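Local coordinates for protein Ufm1-specific protease (Caenorhabditis elegans, PDB 5EJJ) that hydrolyses, as a thiol protease, the peptide bond at the C-terminal glycine of the ubiquitin-like modifier UFM1, so releasing it from target proteins, at residues A[74-79]-A[90-95]; A[414-419]-A[456-461]; A[487-492]-A[557-562]. All coordinates share one frame; numbering follows the deposited sequence.

Overall arrangement
The three contacts follow one another along the chain and fall into two groups. Interaction 1 (74-79 with 90-95) belongs to the four-stranded mixed sheet of the N-terminal MPN domain. Interactions 2 and 3 lie together in the C78 peptidase part, on the other side of the chain's centre, their centres about 45 and 39 Å from that of interaction 1. These two are about 12 Å apart, centre to centre, and touch where E461 O and Q558 N form a probable hydrogen bond beside the paired strands 462-467 and 552-557. Both rest on helix 396-409, which begins with C396, the inferred active-site cysteine, so they belong to the catalytic part of the protein, although neither reaches the annotated sites.

Interaction 1 of 3, residues A[74-79]-A[90-95]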
loop_
_atom_site.group_PDB
_atom_site.type_symbol
_atom_site.label_atom_id
_atom_site.label_comp_id
_atom_site.label_asym_id
_atom_site.label_seq_id
_atom_site.Cartn_x
_atom_site.Cartn_y
_atom_site.Cartn_z
ATOM N N GLU A 74 6.876 2.807 17.930
ATOM C CA GLU A 74 6.126 2.507 19.139
ATOM C C GLU A 74 5.303 3.701 19.583
ATOM O O GLU A 74 5.402 4.788 19.022
ATOM C CB GLU A 74 7.093 2.151 20.249
ATOM C CG GLU A 74 7.932 3.310 20.673
ATOM C CD GLU A 74 9.148 2.865 21.440
ATOM O OE1 GLU A 74 10.255 2.825 20.840
ATOM O OE2 GLU A 74 9.000 2.542 22.645
ATOM N N LEU A 75 4.488 3.481 20.599
ATOM C CA LEU A 75 3.755 4.541 21.277
ATOM C C LEU A 75 4.700 5.593 21.828
ATOM O O LEU A 75 5.583 5.275 22.608
ATOM C CB LEU A 75 3.012 3.898 22.441
ATOM C CG LEU A 75 1.813 4.581 23.061
ATOM C CD1 LEU A 75 2.326 5.361 24.208
ATOM C CD2 LEU A 75 1.144 5.457 22.008
ATOM N N VAL A 76 4.520 6.846 21.430
ATOM C CA VAL A 76 5.391 7.928 21.919
ATOM C C VAL A 76 4.592 8.985 22.659
ATOM O O VAL A 76 5.172 9.768 23.394
ATOM C CB VAL A 76 6.258 8.632 20.804
ATOM C CG1 VAL A 76 7.411 7.757 20.345
ATOM C CG2 VAL A 76 5.400 9.049 19.629
ATOM N N GLY A 77 3.272 8.996 22.479
ATOM C CA GLY A 77 2.430 9.969 23.151
ATOM C C GLY A 77 0.956 9.797 22.837
ATOM O O GLY A 77 0.560 8.858 22.148
ATOM N N ASN A 78 0.136 10.709 23.349
ATOM C CA ASN A 78 -1.295 10.745 23.030
ATOM C C ASN A 78 -1.738 12.172 22.739
ATOM O O ASN A 78 -0.933 13.104 22.710
ATOM C CB ASN A 78 -2.150 10.191 24.172
ATOM C CG ASN A 78 -1.769 10.779 25.558
ATOM O OD1 ASN A 78 -1.160 11.858 25.669
ATOM N ND2 ASN A 78 -2.119 10.044 26.616
ATOM N N LEU A 79 -3.031 12.355 22.537
ATOM C CA LEU A 79 -3.482 13.664 22.127
ATOM C C LEU A 79 -4.768 14.046 22.825
ATOM O O LEU A 79 -5.583 13.187 23.154
ATOM C CB LEU A 79 -3.615 13.741 20.595
ATOM C CG LEU A 79 -4.699 12.887 19.926
ATOM C CD1 LEU A 79 -5.990 13.662 19.756
ATOM C CD2 LEU A 79 -4.221 12.363 18.590
ATOM N N GLY A 90 0.100 6.138 28.547
ATOM C CA GLY A 90 0.593 7.375 27.992
ATOM C C GLY A 90 1.984 7.109 27.462
ATOM O O GLY A 90 2.662 6.182 27.895
ATOM N N GLY A 91 2.428 7.909 26.512
ATOM C CA GLY A 91 3.841 7.894 26.177
ATOM C C GLY A 91 4.555 8.982 26.961
ATOM O O GLY A 91 4.438 9.015 28.170
ATOM N N GLN A 92 5.254 9.892 26.285
ATOM C CA GLN A 92 6.046 10.891 26.979
ATOM C C GLN A 92 5.665 12.338 26.607
ATOM O O GLN A 92 6.379 13.287 26.943
ATOM C CB GLN A 92 7.538 10.631 26.773
ATOM C CG GLN A 92 7.988 10.882 25.367
ATOM C CD GLN A 92 8.830 9.743 24.797
ATOM O OE1 GLN A 92 8.344 8.937 23.978
ATOM N NE2 GLN A 92 10.105 9.678 25.218
ATOM N N PHE A 93 4.536 12.506 25.924
ATOM C CA PHE A 93 3.961 13.842 25.692
ATOM C C PHE A 93 2.486 13.775 25.326
ATOM O O PHE A 93 1.948 12.690 25.056
ATOM C CB PHE A 93 4.718 14.615 24.616
ATOM C CG PHE A 93 4.651 13.986 23.260
ATOM C CD1 PHE A 93 3.539 14.161 22.449
ATOM C CD2 PHE A 93 5.713 13.219 22.787
ATOM C CE1 PHE A 93 3.474 13.570 21.214
ATOM C CE2 PHE A 93 5.656 12.625 21.538
ATOM C CZ PHE A 93 4.531 12.801 20.752
ATOM N N THR A 94 1.831 14.936 25.317
ATOM C CA THR A 94 0.474 15.033 24.771
ATOM C C THR A 94 0.338 16.161 23.748
ATOM O O THR A 94 0.709 17.309 24.017
ATOM C CB THR A 94 -0.605 15.186 25.858
ATOM O OG1 THR A 94 -0.503 14.101 26.793
ATOM C CG2 THR A 94 -1.975 15.146 25.218
ATOM N N LEU A 95 -0.165 15.835 22.562
ATOM C CA LEU A 95 -0.451 16.878 21.588
ATOM C C LEU A 95 -1.682 17.647 22.066
ATOM O O LEU A 95 -2.678 17.048 22.522
ATOM C CB LEU A 95 -0.700 16.304 20.191
ATOM C CG LEU A 95 0.417 15.546 19.472
ATOM C CD1 LEU A 95 -0.093 15.088 18.118
ATOM C CD2 LEU A 95 1.644 16.408 19.315
#
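The end of 74-79 pairs in parallel with the end of 90-95, N78 with T94 and L79 with L95, after a loop crosses beside G77, where the CA atoms of G77 and G91 are 3.9 Å apart. They form one margin of the mixed sheet of the MPN domain, in which strand 94-97 is outermost and strand 74-81 lies between it and strand 33-40. V76 and G77 both face V37 of that inner neighbour, a classic beta bulge. Three backbone bonds tie the pair together: Q92 N to V76 O, N78 N to F93 O and L95 N to N78 O. The first is nearly straight at its hydrogen, yet its donor stands above the carbonyl plane of V76.

The F93 side chain lies beside V76, with its CZ 4.0 Å from V76 CG2. One face of the ring is covered by G77, which, having no side chain, presents its CA 4.2 Å from the ring centroid, almost on the normal, in a CH-pi contact. F117 and W4 add edge-to-face ring contacts to the same aromatic group. Farther along the pair, L79 CB and L95 CB meet at 3.9 Å, and the L95 side chain also touches V37.

On the face of N78 and T94, the asparagine CG is placed between its backbone N and carbonyl carbon (chi1 48°), which turns the amide across to the threonine. Its ND2 donates to L88 O in the preceding loop, while T94 OG1 donates to N78 OD1 at 2.6 Å, in the plane of the amide carbonyl.

Interaction 2 of 3, residues A[414-419]-A[456-461]; sequences TDKPVP and ELLKLE
L458 overlaps T414 by one methyl: its CD2 comes within 3.5 Å of T414 CG2, the two side chains crossing at about a right angle. The leucine CG lies opposite its carbonyl carbon and beside the backbone N (chi1 -75°); from there CD1 continues the chain outward, while CD2, the angled branch, turns to the threonine. T414 OG1 is farther from that methyl, so the contact is chiefly methyl on methyl.

K416 adds its aliphatic chain rather than its charge. Its CD passes 4.1 Å from L457 O, and the same carbon lies 4.5 Å from L458 CD2, so the lysine skirts the outer side of the contact. At the other end of the loop, P419 and L457 pass one another, running in opposing senses, and P419 CG is 4.1 Å from L457 CD1. No hydrogen bond links the two segments. The interface is small and made of scattered van der Waals contacts, from T414 to P419.

The contact joins the loop between helices 396-409 and 421-425 to the chain leading out of helix 447-457 within the C78 peptidase. Helix 396-409 backs both partners: W405 touches P419 and L458 and donates through NE1 to K416 O, while Q402 binds P419 O. Beyond L458, the chain passes L460 and E461 on its way into strand 462-467.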
loop_
_atom_site.group_PDB
_atom_site.type_symbol
_atom_site.label_atom_id
_atom_site.label_comp_id
_atom_site.label_asym_id
_atom_site.label_seq_id
_atom_site.Cartn_x
_atom_site.Cartn_y
_atom_site.Cartn_z
ATOM N N THR A 414 -11.597 -6.097 -7.700
ATOM C CA THR A 414 -11.853 -7.503 -7.986
ATOM C C THR A 414 -10.651 -8.349 -7.634
ATOM O O THR A 414 -9.559 -7.837 -7.453
ATOM C CB THR A 414 -12.118 -7.775 -9.466
ATOM O OG1 THR A 414 -11.110 -7.124 -10.252
ATOM C CG2 THR A 414 -13.511 -7.308 -9.870
ATOM N N ASP A 415 -10.870 -9.657 -7.571
ATOM C CA ASP A 415 -9.816 -10.627 -7.309
ATOM C C ASP A 415 -9.598 -11.498 -8.545
ATOM O O ASP A 415 -8.640 -12.280 -8.603
ATOM C CB ASP A 415 -10.202 -11.494 -6.112
ATOM C CG ASP A 415 -11.715 -11.573 -5.915
ATOM O OD1 ASP A 415 -12.466 -11.276 -6.888
ATOM O OD2 ASP A 415 -12.151 -11.930 -4.786
ATOM N N LYS A 416 -10.496 -11.351 -9.528
ATOM C CA LYS A 416 -10.395 -12.056 -10.811
ATOM C C LYS A 416 -9.151 -11.594 -11.548
ATOM O O LYS A 416 -8.877 -10.393 -11.619
ATOM C CB LYS A 416 -11.621 -11.793 -11.692
ATOM C CG LYS A 416 -12.962 -11.635 -10.967
ATOM C CD LYS A 416 -14.108 -11.559 -11.993
ATOM C CE LYS A 416 -15.466 -11.235 -11.366
ATOM N NZ LYS A 416 -16.268 -12.455 -11.044
ATOM N N PRO A 417 -8.395 -12.540 -12.116
ATOM C CA PRO A 417 -7.097 -12.235 -12.741
ATOM C C PRO A 417 -7.240 -11.550 -14.109
ATOM O O PRO A 417 -8.261 -11.728 -14.781
ATOM C CB PRO A 417 -6.467 -13.617 -12.906
ATOM C CG PRO A 417 -7.651 -14.533 -13.113
ATOM C CD PRO A 417 -8.796 -13.946 -12.307
ATOM N N VAL A 418 -6.231 -10.782 -14.518
ATOM C CA VAL A 418 -6.275 -10.129 -15.831
ATOM C C VAL A 418 -6.400 -11.146 -16.973
ATOM O O VAL A 418 -5.652 -12.127 -17.032
ATOM C CB VAL A 418 -5.102 -9.127 -16.060
ATOM C CG1 VAL A 418 -4.719 -8.480 -14.750
ATOM C CG2 VAL A 418 -3.884 -9.791 -16.716
ATOM N N PRO A 419 -7.395 -10.932 -17.856
ATOM C CA PRO A 419 -7.680 -11.868 -18.953
ATOM C C PRO A 419 -6.626 -11.904 -20.066
ATOM O O PRO A 419 -5.868 -10.955 -20.279
ATOM C CB PRO A 419 -9.033 -11.380 -19.488
ATOM C CG PRO A 419 -9.650 -10.603 -18.328
ATOM C CD PRO A 419 -8.475 -9.938 -17.684
ATOM N N GLU A 456 -18.888 -6.515 -19.154
ATOM C CA GLU A 456 -19.475 -7.806 -18.841
ATOM C C GLU A 456 -18.494 -8.818 -18.269
ATOM O O GLU A 456 -18.896 -9.907 -17.874
ATOM C CB GLU A 456 -20.251 -8.381 -20.029
ATOM C CG GLU A 456 -19.402 -8.815 -21.197
ATOM C CD GLU A 456 -20.257 -9.205 -22.383
ATOM O OE1 GLU A 456 -21.477 -8.925 -22.328
ATOM O OE2 GLU A 456 -19.715 -9.787 -23.356
ATOM N N LEU A 457 -17.216 -8.471 -18.211
ATOM C CA LEU A 457 -16.301 -9.248 -17.377
ATOM C C LEU A 457 -16.193 -8.632 -15.981
ATOM O O LEU A 457 -15.745 -9.287 -15.047
ATOM C CB LEU A 457 -14.916 -9.399 -18.015
ATOM C CG LEU A 457 -14.887 -10.179 -19.325
ATOM C CD1 LEU A 457 -13.465 -10.624 -19.707
ATOM C CD2 LEU A 457 -15.839 -11.354 -19.238
ATOM N N LEU A 458 -16.630 -7.384 -15.838
ATOM C CA LEU A 458 -16.445 -6.672 -14.585
ATOM C C LEU A 458 -17.637 -5.862 -14.114
ATOM O O LEU A 458 -17.522 -5.159 -13.114
ATOM C CB LEU A 458 -15.235 -5.747 -14.667
ATOM C CG LEU A 458 -13.875 -6.426 -14.592
ATOM C CD1 LEU A 458 -12.753 -5.391 -14.614
ATOM C CD2 LEU A 458 -13.793 -7.301 -13.370
ATOM N N LYS A 459 -18.768 -5.963 -14.805
ATOM C CA LYS A 459 -19.944 -5.151 -14.478
ATOM C C LYS A 459 -19.496 -3.706 -14.276
ATOM O O LYS A 459 -19.794 -3.072 -13.260
ATOM C CB LYS A 459 -20.658 -5.674 -13.221
ATOM C CG LYS A 459 -22.203 -5.722 -13.320
ATOM C CD LYS A 459 -22.832 -4.364 -13.707
ATOM C CE LYS A 459 -23.602 -4.448 -15.039
ATOM N NZ LYS A 459 -23.798 -3.128 -15.734
ATOM N N LEU A 460 -18.751 -3.203 -15.250
ATOM C CA LEU A 460 -18.003 -1.974 -15.067
ATOM C C LEU A 460 -18.410 -0.907 -16.077
ATOM O O LEU A 460 -18.323 -1.106 -17.292
ATOM C CB LEU A 460 -16.511 -2.282 -15.168
ATOM C CG LEU A 460 -15.530 -1.317 -14.519
ATOM C CD1 LEU A 460 -16.004 -0.979 -13.119
ATOM C CD2 LEU A 460 -14.149 -1.967 -14.505
ATOM N N GLU A 461 -18.848 0.229 -15.553
ATOM C CA GLU A 461 -19.315 1.326 -16.381
ATOM C C GLU A 461 -18.184 2.293 -16.777
ATOM O O GLU A 461 -17.335 2.629 -15.957
ATOM C CB GLU A 461 -20.429 2.076 -15.649
ATOM C CG GLU A 461 -21.106 3.138 -16.494
ATOM C CD GLU A 461 -21.756 4.218 -15.658
ATOM O OE1 GLU A 461 -22.247 3.889 -14.550
ATOM O OE2 GLU A 461 -21.762 5.391 -16.109
#

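Interaction 3 of 3, residues A[487-492]-A[557-562]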
loop_
_atom_site.group_PDB
_atom_site.type_symbol
_atom_site.label_atom_id
_atom_site.label_comp_id
_atom_site.label_asym_id
_atom_site.label_seq_id
_atom_site.Cartn_x
_atom_site.Cartn_y
_atom_site.Cartn_z
ATOM N N SER A 487 -12.015 9.612 -10.457
ATOM C CA SER A 487 -12.032 8.192 -10.727
ATOM C C SER A 487 -10.604 7.648 -10.648
ATOM O O SER A 487 -10.385 6.505 -10.250
ATOM C CB SER A 487 -12.678 7.926 -12.093
ATOM O OG SER A 487 -13.997 8.458 -12.135
ATOM N N GLY A 488 -9.638 8.484 -11.016
ATOM C CA GLY A 488 -8.227 8.154 -10.903
ATOM C C GLY A 488 -7.736 6.861 -11.533
ATOM O O GLY A 488 -6.714 6.329 -11.120
ATOM N N THR A 489 -8.455 6.362 -12.533
ATOM C CA THR A 489 -8.071 5.146 -13.262
ATOM C C THR A 489 -7.232 5.438 -14.499
ATOM O O THR A 489 -7.309 6.537 -15.057
ATOM C CB THR A 489 -9.304 4.417 -13.725
ATOM O OG1 THR A 489 -10.192 5.366 -14.342
ATOM C CG2 THR A 489 -9.996 3.787 -12.536
ATOM N N PRO A 490 -6.429 4.460 -14.941
ATOM C CA PRO A 490 -5.658 4.755 -16.150
ATOM C C PRO A 490 -6.632 4.910 -17.314
ATOM O O PRO A 490 -7.719 4.316 -17.313
ATOM C CB PRO A 490 -4.778 3.511 -16.340
ATOM C CG PRO A 490 -4.925 2.706 -15.077
ATOM C CD PRO A 490 -6.264 3.066 -14.507
ATOM N N VAL A 491 -6.256 5.733 -18.285
ATOM C CA VAL A 491 -7.139 6.060 -19.396
ATOM C C VAL A 491 -6.622 5.421 -20.671
ATOM O O VAL A 491 -5.438 5.557 -21.010
ATOM C CB VAL A 491 -7.248 7.588 -19.570
ATOM C CG1 VAL A 491 -7.814 7.948 -20.922
ATOM C CG2 VAL A 491 -8.100 8.169 -18.455
ATOM N N MET A 492 -7.501 4.697 -21.360
ATOM C CA MET A 492 -7.145 4.204 -22.676
ATOM C C MET A 492 -7.536 5.224 -23.733
ATOM O O MET A 492 -8.713 5.609 -23.866
ATOM C CB MET A 492 -7.771 2.849 -22.976
ATOM C CG MET A 492 -7.511 2.374 -24.415
ATOM S SD MET A 492 -8.781 2.798 -25.660
ATOM C CE MET A 492 -8.043 2.016 -27.092
ATOM N N PRO A 557 -12.488 4.503 -17.221
ATOM C CA PRO A 557 -13.113 3.518 -16.330
ATOM C C PRO A 557 -13.611 4.111 -15.020
ATOM O O PRO A 557 -12.923 4.927 -14.399
ATOM C CB PRO A 557 -11.988 2.513 -16.097
ATOM C CG PRO A 557 -11.106 2.646 -17.321
ATOM C CD PRO A 557 -11.121 4.108 -17.601
ATOM N N GLN A 558 -14.816 3.729 -14.619
ATOM C CA GLN A 558 -15.386 4.231 -13.372
ATOM C C GLN A 558 -15.388 3.119 -12.333
ATOM O O GLN A 558 -15.905 2.026 -12.576
ATOM C CB GLN A 558 -16.824 4.737 -13.567
ATOM C CG GLN A 558 -17.058 5.620 -14.789
ATOM C CD GLN A 558 -16.509 7.027 -14.625
ATOM O OE1 GLN A 558 -17.097 7.863 -13.934
ATOM N NE2 GLN A 558 -15.380 7.297 -15.271
ATOM N N PRO A 559 -14.815 3.390 -11.160
ATOM C CA PRO A 559 -14.801 2.387 -10.094
ATOM C C PRO A 559 -16.128 2.421 -9.351
ATOM O O PRO A 559 -16.736 3.499 -9.240
ATOM C CB PRO A 559 -13.675 2.875 -9.170
ATOM C CG PRO A 559 -13.032 4.051 -9.886
ATOM C CD PRO A 559 -14.093 4.608 -10.768
ATOM N N PRO A 560 -16.575 1.259 -8.845
ATOM C CA PRO A 560 -17.854 1.150 -8.124
ATOM C C PRO A 560 -17.839 1.978 -6.850
ATOM O O PRO A 560 -16.828 2.629 -6.589
ATOM C CB PRO A 560 -17.991 -0.345 -7.833
ATOM C CG PRO A 560 -16.657 -0.947 -8.164
ATOM C CD PRO A 560 -15.953 -0.047 -9.108
ATOM N N SER A 561 -18.923 1.967 -6.075
ATOM C CA SER A 561 -19.049 2.927 -4.975
ATOM C C SER A 561 -18.979 2.372 -3.551
ATOM O O SER A 561 -18.972 3.152 -2.593
ATOM C CB SER A 561 -20.299 3.788 -5.141
ATOM O OG SER A 561 -20.095 4.764 -6.143
ATOM N N ASP A 562 -18.920 1.049 -3.407
ATOM C CA ASP A 562 -18.710 0.447 -2.085
ATOM C C ASP A 562 -17.593 -0.599 -2.061
ATOM O O ASP A 562 -17.674 -1.600 -2.773
ATOM C CB ASP A 562 -20.008 -0.190 -1.567
ATOM C CG ASP A 562 -20.859 0.775 -0.736
ATOM O OD1 ASP A 562 -20.913 1.989 -1.056
ATOM O OD2 ASP A 562 -21.483 0.305 0.244
#
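T489 OG1 donates a hydrogen bond to P557 O at 2.8 Å, the one such bond between these two segments. The donor is tilted 19° from the carbonyl plane, with a C=O...donor angle of 132°. The threonine hydroxyl sits between its own backbone N and carbonyl carbon (chi1 48°), a setting that leaves T489 CG2 facing the P559 ring, 4.0 Å from P559 CG.

Three prolines and a serine complete the contact. The P557 ring lies obliquely across T489; its CD is 3.4 Å from P490 O and also lies near T489 OG1. P559 packs against S487, bringing its CG to 3.6 Å from S487 O and its CD to 3.8 Å from S487 CB. The Q558 amide turns back near S487 OG, but its NE2 is hydrogen-bonded to L556 O. With an alanine in place of T489, P557 O would probably lose its hydroxyl partner and a gap would be likely to open beside the P559 ring.

The two segments meet where the chain enters strand 491-494 and leaves strand 552-557, antiparallel neighbours in the sheet of the C78 peptidase. Helix 396-409 covers the contact through W407, which touches T489 and P490, and I404, which touches P557. On the other side of strand 491-494 runs strand 499-507, whose T501 and L503 pack on P490.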